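Local coordinates for protein microbial collagenase (Bacillus anthracis, PDB 5SV5) that probably degrades collagen as a metallopeptidase, and is represented here by its sodium-bound pre-peptidase C-terminal domain, an accessory beta-sandwich module, at residues Gly18-Gly23 and Val90-Asn95. Numbering follows the deposited sequence. Where two conformers were deposited one is given.
With NA (sodium ion), chain B.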
loop_
_atom_site.group_PDB
_atom_site.type_symbol
_atom_site.label_atom_id
_atom_site.label_comp_id
_atom_site.label_asym_id
_atom_site.label_seq_id
_atom_site.Cartn_x
_atom_site.Cartn_y
_atom_site.Cartn_z
ATOM N N GLY A 18 -0.051 9.964 4.067
ATOM C CA GLY A 18 -0.676 10.355 2.818
ATOM C C GLY A 18 -2.136 10.701 3.057
ATOM O O GLY A 18 -2.634 10.654 4.211
ATOM N N SER A 19 -2.830 11.067 1.989
ATOM C CA SER A 19 -4.242 11.344 2.095
ATOM C C SER A 19 -4.952 10.873 0.848
ATOM O O SER A 19 -4.358 10.765 -0.235
ATOM C CB SER A 19 -4.507 12.826 2.346
ATOM O OG SER A 19 -4.128 13.590 1.232
ATOM N N LEU A 20 -6.244 10.597 1.025
ATOM C CA LEU A 20 -7.141 10.183 -0.055
ATOM C C LEU A 20 -8.372 11.079 0.061
ATOM O O LEU A 20 -9.433 10.658 0.524
ATOM C CB LEU A 20 -7.488 8.696 0.043
ATOM C CG LEU A 20 -6.292 7.736 -0.063
ATOM C CD1 LEU A 20 -6.729 6.327 0.297
ATOM C CD2 LEU A 20 -5.654 7.752 -1.440
ATOM N N ILE A 21 -8.228 12.315 -0.389
ATOM C CA ILE A 21 -9.264 13.329 -0.252
ATOM C C ILE A 21 -9.883 13.610 -1.614
ATOM O O ILE A 21 -9.173 13.795 -2.613
ATOM C CB ILE A 21 -8.658 14.591 0.407
ATOM C CG1 ILE A 21 -8.291 14.259 1.862
ATOM C CG2 ILE A 21 -9.610 15.780 0.313
ATOM C CD1 ILE A 21 -7.376 15.271 2.516
ATOM N N GLY A 22 -11.211 13.625 -1.660
ATOM C CA GLY A 22 -11.925 13.933 -2.892
ATOM C C GLY A 22 -11.657 12.912 -3.975
ATOM O O GLY A 22 -11.741 11.705 -3.738
ATOM N N GLY A 23 -11.315 13.405 -5.158
ATOM C CA GLY A 23 -11.016 12.567 -6.300
ATOM C C GLY A 23 -9.689 11.841 -6.257
ATOM O O GLY A 23 -9.396 11.067 -7.175
ATOM N N VAL A 90 -2.445 1.935 -2.316
ATOM C CA VAL A 90 -3.240 2.318 -1.147
ATOM C C VAL A 90 -4.422 3.106 -1.699
ATOM O O VAL A 90 -4.219 4.134 -2.355
ATOM C CB VAL A 90 -2.408 3.155 -0.158
ATOM C CG1 VAL A 90 -3.260 3.561 1.031
ATOM C CG2 VAL A 90 -1.147 2.409 0.267
ATOM N N TYR A 91 -5.646 2.632 -1.478
ATOM C CA TYR A 91 -6.767 3.216 -2.198
ATOM C C TYR A 91 -8.055 3.153 -1.401
ATOM O O TYR A 91 -8.212 2.333 -0.493
ATOM C CB TYR A 91 -6.936 2.535 -3.574
ATOM C CG TYR A 91 -7.407 1.093 -3.530
ATOM C CD1 TYR A 91 -6.511 0.046 -3.353
ATOM C CD2 TYR A 91 -8.748 0.792 -3.653
ATOM C CE1 TYR A 91 -6.943 -1.268 -3.329
ATOM C CE2 TYR A 91 -9.195 -0.517 -3.624
ATOM C CZ TYR A 91 -8.288 -1.547 -3.463
ATOM O OH TYR A 91 -8.700 -2.864 -3.434
ATOM N N LYS A 92 -8.983 4.023 -1.775
ATOM C CA LYS A 92 -10.308 4.028 -1.183
ATOM C C LYS A 92 -11.351 3.534 -2.183
ATOM O O LYS A 92 -11.243 3.718 -3.391
ATOM C CB LYS A 92 -10.689 5.379 -0.580
ATOM C CG LYS A 92 -10.755 6.530 -1.564
ATOM C CD LYS A 92 -11.215 7.809 -0.891
ATOM C CE LYS A 92 -11.291 8.953 -1.892
ATOM N NZ LYS A 92 -11.696 10.227 -1.249
ATOM N N TYR A 93 -12.380 2.900 -1.627
ATOM C CA TYR A 93 -13.484 2.325 -2.405
ATOM C C TYR A 93 -14.849 2.898 -2.015
ATOM O O TYR A 93 -15.865 2.446 -2.540
ATOM C CB TYR A 93 -13.496 0.783 -2.291
ATOM C CG TYR A 93 -13.463 0.275 -0.866
ATOM C CD1 TYR A 93 -14.615 0.274 -0.077
ATOM C CD2 TYR A 93 -12.286 -0.187 -0.293
ATOM C CE1 TYR A 93 -14.591 -0.163 1.240
ATOM C CE2 TYR A 93 -12.254 -0.625 1.021
ATOM C CZ TYR A 93 -13.415 -0.617 1.776
ATOM O OH TYR A 93 -13.366 -1.035 3.086
ATOM N N ASP A 94 -14.890 3.840 -1.080
ATOM C CA ASP A 94 -16.151 4.525 -0.747
ATOM C C ASP A 94 -15.958 6.038 -0.879
ATOM O O ASP A 94 -14.894 6.485 -1.309
ATOM C CB ASP A 94 -16.742 4.070 0.615
ATOM C CG ASP A 94 -16.045 4.659 1.840
ATOM O OD1 ASP A 94 -15.040 5.385 1.713
ATOM O OD2 ASP A 94 -16.534 4.346 2.960
ATOM N N ASN A 95 -16.973 6.816 -0.513
ATOM C CA ASN A 95 -16.919 8.276 -0.679
ATOM C C ASN A 95 -16.305 9.073 0.488
ATOM O O ASN A 95 -16.422 10.296 0.523
ATOM C CB ASN A 95 -18.322 8.813 -1.027
ATOM C CG ASN A 95 -18.789 8.381 -2.410
ATOM O OD1 ASN A 95 -18.011 8.370 -3.364
ATOM N ND2 ASN A 95 -20.069 8.047 -2.530
HETATM NA NA NA B . -2.826 10.937 -1.931
HETATM O O HOH W 1 -1.113 11.363 -0.318
HETATM O O HOH W 2 -1.651 12.937 -2.645
#
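Lys92 reaches across from the end of strand 84-92 and hands its ammonium group to two backbone carbonyls just where strand 14-20 runs out. NZ lies 2.9 Å from Leu20 O and 2.9 Å from Gly22 O, but the two bonds approach their carbonyls differently. At Gly22 the donor sits in the carbonyl plane on a lone pair, with a C=O...N angle of 132°; at Leu20 it stands well above the plane, 56° out of it. Beyond CG the lysine chain is fully extended, which carries the charge from the buried strand end to the turn. On the way it lies alongside Leu20, CD packing 3.9 Å from Leu20 CB.

Leu20 packs back against the other strand. With CG anti to its carbonyl carbon, its CD1 rests against the backbone there, 3.8 Å from Tyr91 C, while CD2 lies 4.0 Å from Val90 O.

A third carbonyl, Gly96 O, also accepts from Lys92 NZ, so the ammonium ties the turn after strand 14-20 to the loop after strand 84-92. Asp97 OD1 takes the Gly22 N-H and forms a long, weak ion pair with the lysine. One residue before Leu20, Ser19 O binds a sodium ion at 2.3 Å, a site it shares with Asp24 and Asp27.

Segments 18-20 and 90-92 run roughly parallel, 28° apart with their axes 8.1 Å from each other at closest approach, facing across the interior of the beta-sandwich: strand 98-104 pairs with 14-20, strands 26-33 and 51-57 flank 84-92, and Met51 and Tyr100 pack against both Leu20 and Val90.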